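Local structure of UPF0033 domain-containing protein (Desulfitobacterium hafniense, 3HZ7) at residues S56-L59 with V65-V68; D37-R42 with Y58-N63; I4-Q9 with V15-K20. The protein is of unknown function but, as the N-terminal TusA-like domain of a longer protein, probably carries sulfur as a persulfide for transfer to a partner. All blocks are in the same frame, centred on the assembly; numbering follows the deposited sequence.

From the N terminus, contact 3 comes first: it joins the end of strand 2-5 to helix 13-23 and closes the short loop that includes Cys-11. After strand 31-36, contact 2 ties the start of helix 39-52 to the end of strand 55-60, closing the longer loop made by the helix and its return. Contact 1 then closes the hairpin of strands 55-60 and 66-71. None nests in another, but contact 1 follows on from contact 2 through the shared Tyr-58 and Leu-59, and Lys-61 of contact 2 makes a salt bridge with Glu-67 of contact 1. Contact 3 meets its successors through Gly-8 with Asp-37 and Leu-7 with Val-65.

Contact 1 (S56-L59 with V65-V68); sequences SEYL and VIEV. Unlike the reference sequence in segment 56-59: Ser-56 (reference Ala).
Leu-59 and Glu-67 form an antiparallel hydrogen-bonded pair in the C-terminal beta hairpin of this alpha/beta fold, joining edge strand 55-60 to strand 66-71. The amide N of Leu-59 bonds to O of Glu-67 at 2.9 Å, and N of Glu-67 answers to O of Leu-59 at 2.9 Å, nearly straight at 171°. Next to them, Tyr-58 and Val-68 are a non-hydrogen-bonded pair with CA atoms 4.2 Å apart. Here CA of Tyr-58 comes within 3.1 Å of O of Glu-67, a CA-H...O contact, and CA of Val-68 makes a similar one with O of Glu-57. Tyr-58 and Val-68 share the face that helix 39-52 covers. Val-68 has CG1 anti to its backbone N (chi1 -176°), which leaves CG2 to pack 4.0 Å from CB of Tyr-58; a compact branched side chain suits this buried place. Leu-59 and Glu-67 project from the other face, where Glu-67, extended beyond CG, has its carboxylate in a salt bridge with Lys-61, a charged pair fitting for the more exposed side. Ile-66 is buried on the helix-covered face, its CG2 approaching the tyrosine ring obliquely, 4.4 Å from CD2 of Tyr-58.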
ATOM      1  N   SER A  56       0.067   8.971   0.818  1.00 29.33           N
ATOM      2  CA  SER A  56       0.634   7.879   0.024  1.00 28.64           C
ATOM      3  C   SER A  56       1.332   8.388  -1.241  1.00 26.00           C
ATOM      4  O   SER A  56       1.084   9.495  -1.694  1.00 23.14           O
ATOM      5  CB  SER A  56      -0.465   6.901  -0.398  1.00 30.93           C
ATOM      6  OG  SER A  56      -1.113   7.388  -1.552  1.00 29.91           O
ATOM      7  N   GLU A  57       2.214   7.577  -1.816  1.00 18.03           N
ATOM      8  CA  GLU A  57       2.872   7.934  -3.050  1.00 21.08           C
ATOM      9  C   GLU A  57       3.045   6.616  -3.719  1.00 28.50           C
ATOM     10  O   GLU A  57       2.892   5.546  -3.057  1.00 26.21           O
ATOM     11  CB  GLU A  57       4.312   8.471  -2.860  1.00 19.25           C
ATOM     12  CG  GLU A  57       4.501   9.872  -2.390  1.00 23.75           C
ATOM     13  CD  GLU A  57       3.954  10.915  -3.356  1.00 26.75           C
ATOM     14  OE1 GLU A  57       3.975  10.685  -4.579  1.00 34.42           O
ATOM     15  OE2 GLU A  57       3.491  11.970  -2.866  1.00 33.98           O
ATOM     16  N   TYR A  58       3.427   6.659  -5.001  1.00 26.19           N
ATOM     17  CA  TYR A  58       3.720   5.409  -5.724  1.00 26.82           C
ATOM     18  C   TYR A  58       4.807   5.676  -6.731  1.00 21.25           C
ATOM     19  O   TYR A  58       4.917   6.796  -7.275  1.00 33.22           O
ATOM     20  CB  TYR A  58       2.482   4.826  -6.455  1.00 21.61           C
ATOM     21  CG  TYR A  58       2.007   5.659  -7.649  1.00 19.24           C
ATOM     22  CD1 TYR A  58       1.241   6.785  -7.444  1.00 19.36           C
ATOM     23  CD2 TYR A  58       2.297   5.288  -8.960  1.00 23.06           C
ATOM     24  CE1 TYR A  58       0.748   7.554  -8.506  1.00 26.47           C
ATOM     25  CE2 TYR A  58       1.790   6.053 -10.080  1.00 33.13           C
ATOM     26  CZ  TYR A  58       1.007   7.190  -9.811  1.00 30.22           C
ATOM     27  OH  TYR A  58       0.385   7.937 -10.811  1.00 35.46           O
ATOM     28  N   LEU A  59       5.570   4.643  -7.016  1.00 26.32           N
ATOM     29  CA  LEU A  59       6.672   4.726  -7.942  1.00 35.78           C
ATOM     30  C   LEU A  59       6.682   3.460  -8.789  1.00 39.32           C
ATOM     31  O   LEU A  59       6.573   2.334  -8.269  1.00 28.94           O
ATOM     32  CB  LEU A  59       8.011   4.889  -7.170  1.00 36.69           C
ATOM     33  CG  LEU A  59       9.366   5.005  -7.921  1.00 48.44           C
ATOM     34  CD1 LEU A  59       9.544   6.436  -8.500  1.00 53.38           C
ATOM     35  CD2 LEU A  59      10.541   4.723  -6.952  1.00 47.12           C
ATOM     36  N   VAL A  65       7.073  -3.555 -11.661  1.00 33.99           N
ATOM     37  CA  VAL A  65       6.667  -3.495 -10.257  1.00 29.09           C
ATOM     38  C   VAL A  65       6.270  -2.084  -9.843  1.00 29.38           C
ATOM     39  O   VAL A  65       7.027  -1.106 -10.066  1.00 37.23           O
ATOM     40  CB  VAL A  65       7.790  -3.940  -9.282  1.00 30.96           C
ATOM     41  CG1 VAL A  65       7.358  -3.692  -7.807  1.00 27.15           C
ATOM     42  CG2 VAL A  65       8.096  -5.446  -9.466  1.00 31.32           C
ATOM     43  N   ILE A  66       5.085  -1.963  -9.279  1.00 21.57           N
ATOM     44  CA  ILE A  66       4.657  -0.694  -8.755  1.00 20.20           C
ATOM     45  C   ILE A  66       4.755  -0.725  -7.204  1.00 23.09           C
ATOM     46  O   ILE A  66       4.215  -1.639  -6.521  1.00 21.52           O
ATOM     47  CB  ILE A  66       3.253  -0.361  -9.209  1.00 23.25           C
ATOM     48  CG1 ILE A  66       3.210  -0.340 -10.759  1.00 33.74           C
ATOM     49  CG2 ILE A  66       2.860   0.960  -8.644  1.00 24.27           C
ATOM     50  CD1 ILE A  66       1.845  -0.367 -11.344  1.00 25.01           C
ATOM     51  N   GLU A  67       5.475   0.244  -6.634  1.00 25.20           N
ATOM     52  CA  GLU A  67       5.562   0.293  -5.186  1.00 19.06           C
ATOM     53  C   GLU A  67       4.714   1.433  -4.694  1.00 20.54           C
ATOM     54  O   GLU A  67       4.895   2.562  -5.118  1.00 18.91           O
ATOM     55  CB  GLU A  67       7.013   0.445  -4.735  1.00 33.50           C
ATOM     56  CG  GLU A  67       7.141   0.340  -3.239  1.00 37.37           C
ATOM     57  CD  GLU A  67       8.552   0.018  -2.752  1.00 40.15           C
ATOM     58  OE1 GLU A  67       9.393  -0.441  -3.541  1.00 48.51           O
ATOM     59  OE2 GLU A  67       8.813   0.203  -1.554  1.00 46.52           O
ATOM     60  N   VAL A  68       3.737   1.126  -3.832  1.00 17.04           N
ATOM     61  CA  VAL A  68       2.853   2.137  -3.269  1.00 17.70           C
ATOM     62  C   VAL A  68       3.232   2.227  -1.784  1.00 21.60           C
ATOM     63  O   VAL A  68       3.179   1.236  -1.034  1.00 22.70           O
ATOM     64  CB  VAL A  68       1.342   1.707  -3.427  1.00 14.27           C
ATOM     65  CG1 VAL A  68       0.398   2.780  -2.943  1.00 17.34           C
ATOM     66  CG2 VAL A  68       1.061   1.384  -4.905  1.00 20.49           C
TER

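Contact 2 (D37-R42 with Y58-N63); sequences DNDISR and YLEKDN
Arg-42 lies flat on Tyr-58 in a cation-pi stack that joins the first turn of helix 39-52 to edge strand 55-60 of the sheet. The planes of guanidinium and ring are only 8° apart, and CZ of Arg-42 sits 4.1 Å from the centroid of the Tyr-58 ring. Nearer the backbone, CD of Arg-42 is centred over the same face, 3.5 Å from that centroid, a CH-pi contact. The arginine leaves the helix with CG anti to the backbone N and then bends at chi2 (-89°) and chi3, which lays its chain along the ring; a long, flat-ended cation suits this broad aromatic face. Asp-39, three residues earlier in the same turn, bonds NH1 of Arg-42 through the anti lone pair of OD2 at 2.6 Å, in the guanidinium plane, a salt bridge that fixes the rotation of the group. Glu-60 brings OE2 to the edge of the Tyr-58 ring, 3.9 Å from OD2 of Asp-39, a like-charge approach that the arginine may ease. With an alanine in place of Arg-42, that face of Tyr-58 would probably lose its covering and Asp-39 would be left without its mate beside Glu-60. Asn-38 supplies the N-cap, its OD1 accepting from N of Ser-41 at 2.7 Å.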
ATOM      1  N   ASP A  37       1.537  -5.310  -9.338  1.00 36.45           N
ATOM      2  CA  ASP A  37       1.912  -5.389 -10.741  1.00 31.92           C
ATOM      3  C   ASP A  37       0.893  -4.802 -11.712  1.00 33.15           C
ATOM      4  O   ASP A  37       0.867  -5.210 -12.864  1.00 38.50           O
ATOM      5  CB  ASP A  37       2.201  -6.841 -11.113  1.00 30.78           C
ATOM      6  CG  ASP A  37       0.968  -7.753 -10.969  1.00 33.13           C
ATOM      7  OD1 ASP A  37      -0.181  -7.274 -11.087  1.00 29.48           O
ATOM      8  OD2 ASP A  37       1.170  -8.976 -10.757  1.00 38.86           O
ATOM      9  N   ASN A  38       0.047  -3.876 -11.279  1.00 26.36           N
ATOM     10  CA  ASN A  38      -0.894  -3.288 -12.238  1.00 34.25           C
ATOM     11  C   ASN A  38      -1.383  -1.990 -11.634  1.00 33.30           C
ATOM     12  O   ASN A  38      -1.458  -1.863 -10.414  1.00 31.09           O
ATOM     13  CB  ASN A  38      -2.077  -4.287 -12.549  1.00 34.56           C
ATOM     14  CG  ASN A  38      -2.937  -4.558 -11.340  1.00 24.48           C
ATOM     15  OD1 ASN A  38      -3.770  -3.751 -10.988  1.00 30.07           O
ATOM     16  ND2 ASN A  38      -2.703  -5.677 -10.670  1.00 27.71           N
ATOM     17  N   ASP A  39      -1.714  -1.032 -12.501  1.00 36.54           N
ATOM     18  CA  ASP A  39      -2.159   0.306 -12.114  1.00 33.90           C
ATOM     19  C   ASP A  39      -3.441   0.358 -11.355  1.00 32.67           C
ATOM     20  O   ASP A  39      -3.688   1.270 -10.560  1.00 29.31           O
ATOM     21  CB  ASP A  39      -2.333   1.176 -13.358  1.00 41.47           C
ATOM     22  CG  ASP A  39      -1.139   2.001 -13.650  1.00 51.17           C
ATOM     23  OD1 ASP A  39      -0.207   1.494 -14.333  1.00 51.37           O
ATOM     24  OD2 ASP A  39      -1.152   3.174 -13.175  1.00 61.43           O
ATOM     25  N   ILE A  40      -4.299  -0.602 -11.668  1.00 34.56           N
ATOM     26  CA  ILE A  40      -5.584  -0.701 -11.034  1.00 32.62           C
ATOM     27  C   ILE A  40      -5.398  -0.930  -9.534  1.00 24.82           C
ATOM     28  O   ILE A  40      -6.070  -0.321  -8.712  1.00 23.95           O
ATOM     29  CB  ILE A  40      -6.394  -1.884 -11.648  1.00 42.11           C
ATOM     30  CG1 ILE A  40      -6.670  -1.606 -13.142  1.00 38.13           C
ATOM     31  CG2 ILE A  40      -7.718  -2.053 -10.882  1.00 31.48           C
ATOM     32  CD1 ILE A  40      -7.734  -0.534 -13.353  1.00 46.56           C
ATOM     33  N   SER A  41      -4.477  -1.802  -9.184  1.00 29.85           N
ATOM     34  CA  SER A  41      -4.232  -2.076  -7.766  1.00 30.75           C
ATOM     35  C   SER A  41      -3.710  -0.824  -7.073  1.00 25.09           C
ATOM     36  O   SER A  41      -4.147  -0.483  -5.943  1.00 25.00           O
ATOM     37  CB  SER A  41      -3.221  -3.219  -7.609  1.00 33.96           C
ATOM     38  OG  SER A  41      -3.783  -4.438  -8.066  1.00 48.93           O
ATOM     39  N   ARG A  42      -2.803  -0.119  -7.766  1.00 27.60           N
ATOM     40  CA  ARG A  42      -2.204   1.102  -7.220  1.00 22.37           C
ATOM     41  C   ARG A  42      -3.327   2.090  -6.910  1.00 26.12           C
ATOM     42  O   ARG A  42      -3.415   2.679  -5.804  1.00 20.22           O
ATOM     43  CB  ARG A  42      -1.189   1.654  -8.241  1.00 26.15           C
ATOM     44  CG  ARG A  42      -0.406   2.878  -7.758  1.00 23.93           C
ATOM     45  CD  ARG A  42      -1.151   4.191  -8.108  1.00 28.12           C
ATOM     46  NE  ARG A  42      -1.351   4.178  -9.551  1.00 31.82           N
ATOM     47  CZ  ARG A  42      -2.077   5.045 -10.249  1.00 35.99           C
ATOM     48  NH1 ARG A  42      -2.171   4.885 -11.564  1.00 35.39           N
ATOM     49  NH2 ARG A  42      -2.684   6.056  -9.651  1.00 32.73           N
ATOM     50  N   TYR A  58       3.427   6.659  -5.001  1.00 26.19           N
ATOM     51  CA  TYR A  58       3.720   5.409  -5.724  1.00 26.82           C
ATOM     52  C   TYR A  58       4.807   5.676  -6.731  1.00 21.25           C
ATOM     53  O   TYR A  58       4.917   6.796  -7.275  1.00 33.22           O
ATOM     54  CB  TYR A  58       2.482   4.826  -6.455  1.00 21.61           C
ATOM     55  CG  TYR A  58       2.007   5.659  -7.649  1.00 19.24           C
ATOM     56  CD1 TYR A  58       1.241   6.785  -7.444  1.00 19.36           C
ATOM     57  CD2 TYR A  58       2.297   5.288  -8.960  1.00 23.06           C
ATOM     58  CE1 TYR A  58       0.748   7.554  -8.506  1.00 26.47           C
ATOM     59  CE2 TYR A  58       1.790   6.053 -10.080  1.00 33.13           C
ATOM     60  CZ  TYR A  58       1.007   7.190  -9.811  1.00 30.22           C
ATOM     61  OH  TYR A  58       0.385   7.937 -10.811  1.00 35.46           O
ATOM     62  N   LEU A  59       5.570   4.643  -7.016  1.00 26.32           N
ATOM     63  CA  LEU A  59       6.672   4.726  -7.942  1.00 35.78           C
ATOM     64  C   LEU A  59       6.682   3.460  -8.789  1.00 39.32           C
ATOM     65  O   LEU A  59       6.573   2.334  -8.269  1.00 28.94           O
ATOM     66  CB  LEU A  59       8.011   4.889  -7.170  1.00 36.69           C
ATOM     67  CG  LEU A  59       9.366   5.005  -7.921  1.00 48.44           C
ATOM     68  CD1 LEU A  59       9.544   6.436  -8.500  1.00 53.38           C
ATOM     69  CD2 LEU A  59      10.541   4.723  -6.952  1.00 47.12           C
ATOM     70  N   GLU A  60       6.790   3.658 -10.106  1.00 35.65           N
ATOM     71  CA  GLU A  60       6.802   2.557 -11.072  1.00 41.93           C
ATOM     72  C   GLU A  60       8.235   2.140 -11.296  1.00 45.95           C
ATOM     73  O   GLU A  60       8.978   2.850 -11.955  1.00 49.80           O
ATOM     74  CB  GLU A  60       6.136   3.007 -12.393  1.00 47.28           C
ATOM     75  CG  GLU A  60       4.577   3.038 -12.312  1.00 52.20           C
ATOM     76  CD  GLU A  60       3.894   3.994 -13.319  1.00 59.86           C
ATOM     77  OE1 GLU A  60       4.606   4.620 -14.149  1.00 56.87           O
ATOM     78  OE2 GLU A  60       2.640   4.114 -13.273  1.00 51.24           O
ATOM     79  N   LYS A  61       8.608   0.980 -10.753  1.00 44.73           N
ATOM     80  CA  LYS A  61       9.968   0.469 -10.839  1.00 50.70           C
ATOM     81  C   LYS A  61      10.225  -0.412 -12.061  1.00 56.87           C
ATOM     82  O   LYS A  61       9.415  -0.470 -13.004  1.00 58.18           O
ATOM     83  CB  LYS A  61      10.317  -0.326  -9.572  1.00 47.32           C
ATOM     84  CG  LYS A  61      10.049   0.402  -8.250  1.00 51.43           C
ATOM     85  CD  LYS A  61       9.995  -0.588  -7.087  1.00 54.94           C
ATOM     86  CE  LYS A  61      11.076  -0.322  -6.071  1.00 54.01           C
ATOM     87  NZ  LYS A  61      10.914   1.055  -5.496  1.00 62.26           N
ATOM     88  N   ASP A  62      11.367  -1.094 -12.034  1.00 59.85           N
ATOM     89  CA  ASP A  62      11.749  -1.971 -13.130  1.00 61.98           C
ATOM     90  C   ASP A  62      11.009  -3.302 -13.134  1.00 62.56           C
ATOM     91  O   ASP A  62      10.676  -3.875 -12.080  1.00 60.39           O
ATOM     92  CB  ASP A  62      13.258  -2.216 -13.116  1.00 63.31           C
ATOM     93  CG  ASP A  62      14.030  -1.127 -13.861  1.00 66.51           C
ATOM     94  OD1 ASP A  62      15.283  -1.122 -13.779  1.00 60.55           O
ATOM     95  OD2 ASP A  62      13.373  -0.282 -14.530  1.00 63.50           O
ATOM     96  N   ASN A  63      10.742  -3.762 -14.352  1.00 62.29           N
ATOM     97  CA  ASN A  63      10.055  -5.019 -14.611  1.00 57.49           C
ATOM     98  C   ASN A  63       8.589  -4.934 -14.239  1.00 46.96           C
ATOM     99  O   ASN A  63       7.999  -5.917 -13.832  1.00 49.80           O
ATOM    100  CB  ASN A  63      10.757  -6.165 -13.863  1.00 60.99           C
ATOM    101  CG  ASN A  63      10.249  -7.554 -14.281  1.00 72.14           C
ATOM    102  OD1 ASN A  63       9.919  -7.804 -15.459  1.00 56.91           O
ATOM    103  ND2 ASN A  63      10.206  -8.476 -13.311  1.00 76.26           N
TER

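Contact 3 (I4-Q9 with V15-K20); sequences IDALGQ and VIRAKK
Arg-17 spreads its guanidinium over the branch methyl of Ile-4. CG2 of Ile-4 sits beneath the centre of one face of the flat group, 3.3 Å from CZ of Arg-17, so the methyl meets the delocalised plane and leaves the N-H groups at its rim to point elsewhere. Two torsions arrange this: Ile-4 holds CG2 on the side opposite its backbone N, and Arg-17 runs straight from CB to CD before bending at chi3 (61°), which folds its end back over the strand. The other arm of the isoleucine turns to the helix backbone, where CD1 of Ile-4 packs 3.4 Å from O of Arg-17 and lies against N of Ala-18. The small Ala-18 lets the helix sit close to the sheet, where its methyl also touches Val-34. One guanidinium nitrogen, NH1 of Arg-17, gives a hydrogen bond to O of Asp-5 at 3.0 Å; it is bent (137°), and the donor stands above the carbonyl plane.

Together these side chains hold the first half of a beta-alpha-beta crossover, in which strand 2-5 passes through helix 13-23 to the parallel neighbour 31-36. The loop between the two segments carries Cys-11 as a persulfide, S-mercaptocysteine, consistent with the sulfur-carrying cysteine of TusA relatives.

Asp-5 is exposed and points away from the helix. Its OD1 accepts from N of Leu-7 at 2.8 Å, an Asx turn that starts the chain round its corner. A type II beta turn follows from Ala-6 to Gln-9, closed by N of Gln-9 on O of Ala-6 at 3.1 Å. Gly-8 takes the positive phi of 87°, where any CB would be jammed against O of Leu-7, while its N bonds to OD2 of Asp-37.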
ATOM      1  N   ILE A   4       4.881  -5.258   1.916  1.00 14.05           N
ATOM      2  CA  ILE A   4       4.036  -6.349   1.531  1.00 15.34           C
ATOM      3  C   ILE A   4       4.288  -6.686   0.055  1.00 19.58           C
ATOM      4  O   ILE A   4       4.067  -5.841  -0.789  1.00 22.40           O
ATOM      5  CB  ILE A   4       2.553  -5.971   1.687  1.00 17.37           C
ATOM      6  CG1 ILE A   4       2.307  -5.623   3.199  1.00 26.75           C
ATOM      7  CG2 ILE A   4       1.610  -7.193   1.064  1.00 11.59           C
ATOM      8  CD1 ILE A   4       0.889  -5.487   3.700  1.00 19.71           C
ATOM      9  N   ASP A   5       4.757  -7.891  -0.247  1.00 15.41           N
ATOM     10  CA  ASP A   5       4.933  -8.249  -1.673  1.00 21.05           C
ATOM     11  C   ASP A   5       3.619  -8.911  -2.070  1.00 22.64           C
ATOM     12  O   ASP A   5       3.279  -9.992  -1.586  1.00 21.20           O
ATOM     13  CB  ASP A   5       6.059  -9.266  -1.868  1.00 23.57           C
ATOM     14  CG  ASP A   5       6.199  -9.726  -3.337  1.00 26.46           C
ATOM     15  OD1 ASP A   5       5.253  -9.565  -4.144  1.00 24.18           O
ATOM     16  OD2 ASP A   5       7.271 -10.256  -3.655  1.00 28.83           O
ATOM     17  N   ALA A   6       2.859  -8.223  -2.904  1.00 21.44           N
ATOM     18  CA  ALA A   6       1.580  -8.709  -3.376  1.00 20.45           C
ATOM     19  C   ALA A   6       1.637  -8.887  -4.899  1.00 19.38           C
ATOM     20  O   ALA A   6       0.596  -8.803  -5.580  1.00 26.10           O
ATOM     21  CB  ALA A   6       0.534  -7.723  -3.038  1.00 19.98           C
ATOM     22  N   LEU A   7       2.822  -9.124  -5.438  1.00 23.70           N
ATOM     23  CA  LEU A   7       2.947  -9.285  -6.892  1.00 25.07           C
ATOM     24  C   LEU A   7       2.270 -10.586  -7.279  1.00 27.90           C
ATOM     25  O   LEU A   7       2.387 -11.588  -6.574  1.00 30.19           O
ATOM     26  CB  LEU A   7       4.421  -9.305  -7.309  1.00 29.60           C
ATOM     27  CG  LEU A   7       5.163  -7.977  -7.060  1.00 19.35           C
ATOM     28  CD1 LEU A   7       6.649  -8.227  -7.206  1.00 22.81           C
ATOM     29  CD2 LEU A   7       4.685  -6.888  -8.006  1.00 26.72           C
ATOM     30  N   GLY A   8       1.519 -10.572  -8.372  1.00 29.71           N
ATOM     31  CA  GLY A   8       0.842 -11.788  -8.781  1.00 36.65           C
ATOM     32  C   GLY A   8      -0.520 -11.961  -8.131  1.00 40.09           C
ATOM     33  O   GLY A   8      -1.284 -12.816  -8.564  1.00 34.13           O
ATOM     34  N   GLN A   9      -0.833 -11.160  -7.103  1.00 34.07           N
ATOM     35  CA  GLN A   9      -2.118 -11.274  -6.419  1.00 30.64           C
ATOM     36  C   GLN A   9      -3.155 -10.381  -7.062  1.00 27.39           C
ATOM     37  O   GLN A   9      -2.858  -9.251  -7.461  1.00 31.10           O
ATOM     38  CB  GLN A   9      -1.960 -10.947  -4.916  1.00 28.36           C
ATOM     39  CG  GLN A   9      -1.184 -12.009  -4.131  1.00 38.21           C
ATOM     40  CD  GLN A   9      -2.023 -13.281  -3.851  1.00 50.03           C
ATOM     41  OE1 GLN A   9      -1.501 -14.342  -3.424  1.00 44.63           O
ATOM     42  NE2 GLN A   9      -3.325 -13.176  -4.094  1.00 45.87           N
ATOM     43  N   VAL A  15      -5.008  -4.679  -1.466  1.00 12.14           N
ATOM     44  CA  VAL A  15      -5.620  -3.658  -0.648  1.00 17.60           C
ATOM     45  C   VAL A  15      -5.995  -4.155   0.743  1.00 18.28           C
ATOM     46  O   VAL A  15      -5.896  -3.415   1.704  1.00 18.64           O
ATOM     47  CB  VAL A  15      -6.908  -3.041  -1.281  1.00 19.52           C
ATOM     48  CG1 VAL A  15      -7.671  -2.208  -0.208  1.00 29.92           C
ATOM     49  CG2 VAL A  15      -6.553  -2.111  -2.405  1.00 32.73           C
ATOM     50  N   ILE A  16      -6.479  -5.395   0.823  1.00 18.26           N
ATOM     51  CA  ILE A  16      -6.858  -5.987   2.093  1.00 16.33           C
ATOM     52  C   ILE A  16      -5.590  -6.214   2.968  1.00 12.46           C
ATOM     53  O   ILE A  16      -5.555  -5.869   4.164  1.00 16.06           O
ATOM     54  CB  ILE A  16      -7.607  -7.321   1.806  1.00 16.17           C
ATOM     55  CG1 ILE A  16      -8.995  -6.954   1.248  1.00 19.26           C
ATOM     56  CG2 ILE A  16      -7.692  -8.199   3.100  1.00 18.62           C
ATOM     57  CD1 ILE A  16      -9.886  -8.105   0.783  1.00 23.08           C
ATOM     58  N   ARG A  17      -4.538  -6.749   2.360  1.00 16.02           N
ATOM     59  CA  ARG A  17      -3.318  -6.979   3.097  1.00 16.30           C
ATOM     60  C   ARG A  17      -2.780  -5.631   3.606  1.00 20.98           C
ATOM     61  O   ARG A  17      -2.352  -5.493   4.752  1.00 16.67           O
ATOM     62  CB  ARG A  17      -2.335  -7.731   2.179  1.00 21.51           C
ATOM     63  CG  ARG A  17      -2.722  -9.212   1.901  1.00 22.86           C
ATOM     64  CD  ARG A  17      -1.709 -10.004   1.067  1.00 21.42           C
ATOM     65  NE  ARG A  17      -0.425 -10.071   1.760  1.00 29.18           N
ATOM     66  CZ  ARG A  17       0.738 -10.415   1.194  1.00 37.27           C
ATOM     67  NH1 ARG A  17       0.808 -10.729  -0.108  1.00 25.44           N
ATOM     68  NH2 ARG A  17       1.846 -10.449   1.938  1.00 36.15           N
ATOM     69  N   ALA A  18      -2.847  -4.602   2.763  1.00 20.26           N
ATOM     70  CA  ALA A  18      -2.379  -3.288   3.156  1.00 22.55           C
ATOM     71  C   ALA A  18      -3.214  -2.712   4.254  1.00 19.74           C
ATOM     72  O   ALA A  18      -2.672  -2.146   5.205  1.00 21.65           O
ATOM     73  CB  ALA A  18      -2.361  -2.285   1.920  1.00 19.67           C
ATOM     74  N   LYS A  19      -4.533  -2.840   4.151  1.00 17.43           N
ATOM     75  CA  LYS A  19      -5.370  -2.255   5.176  1.00 24.27           C
ATOM     76  C   LYS A  19      -5.165  -2.953   6.542  1.00 22.45           C
ATOM     77  O   LYS A  19      -5.140  -2.299   7.595  1.00 28.04           O
ATOM     78  CB  LYS A  19      -6.866  -2.293   4.752  1.00 26.49           C
ATOM     79  CG  LYS A  19      -7.760  -1.508   5.715  1.00 27.52           C
ATOM     80  CD  LYS A  19      -9.153  -1.327   5.150  1.00 43.94           C
ATOM     81  CE  LYS A  19     -10.104  -0.747   6.186  1.00 51.26           C
ATOM     82  NZ  LYS A  19     -11.373  -0.300   5.528  1.00 55.24           N
ATOM     83  N   LYS A  20      -5.018  -4.264   6.519  1.00 25.52           N
ATOM     84  CA  LYS A  20      -4.783  -5.047   7.741  1.00 27.77           C
ATOM     85  C   LYS A  20      -3.465  -4.569   8.353  1.00 23.75           C
ATOM     86  O   LYS A  20      -3.351  -4.373   9.558  1.00 22.78           O
ATOM     87  CB  LYS A  20      -4.616  -6.529   7.422  1.00 28.16           C
ATOM     88  CG  LYS A  20      -5.830  -7.207   6.826  1.00 39.94           C
ATOM     89  CD  LYS A  20      -5.638  -8.722   6.763  1.00 34.38           C
ATOM     90  CE  LYS A  20      -5.196  -9.302   8.091  1.00 35.00           C
ATOM     91  NZ  LYS A  20      -5.604 -10.731   8.223  1.00 36.91           N
TER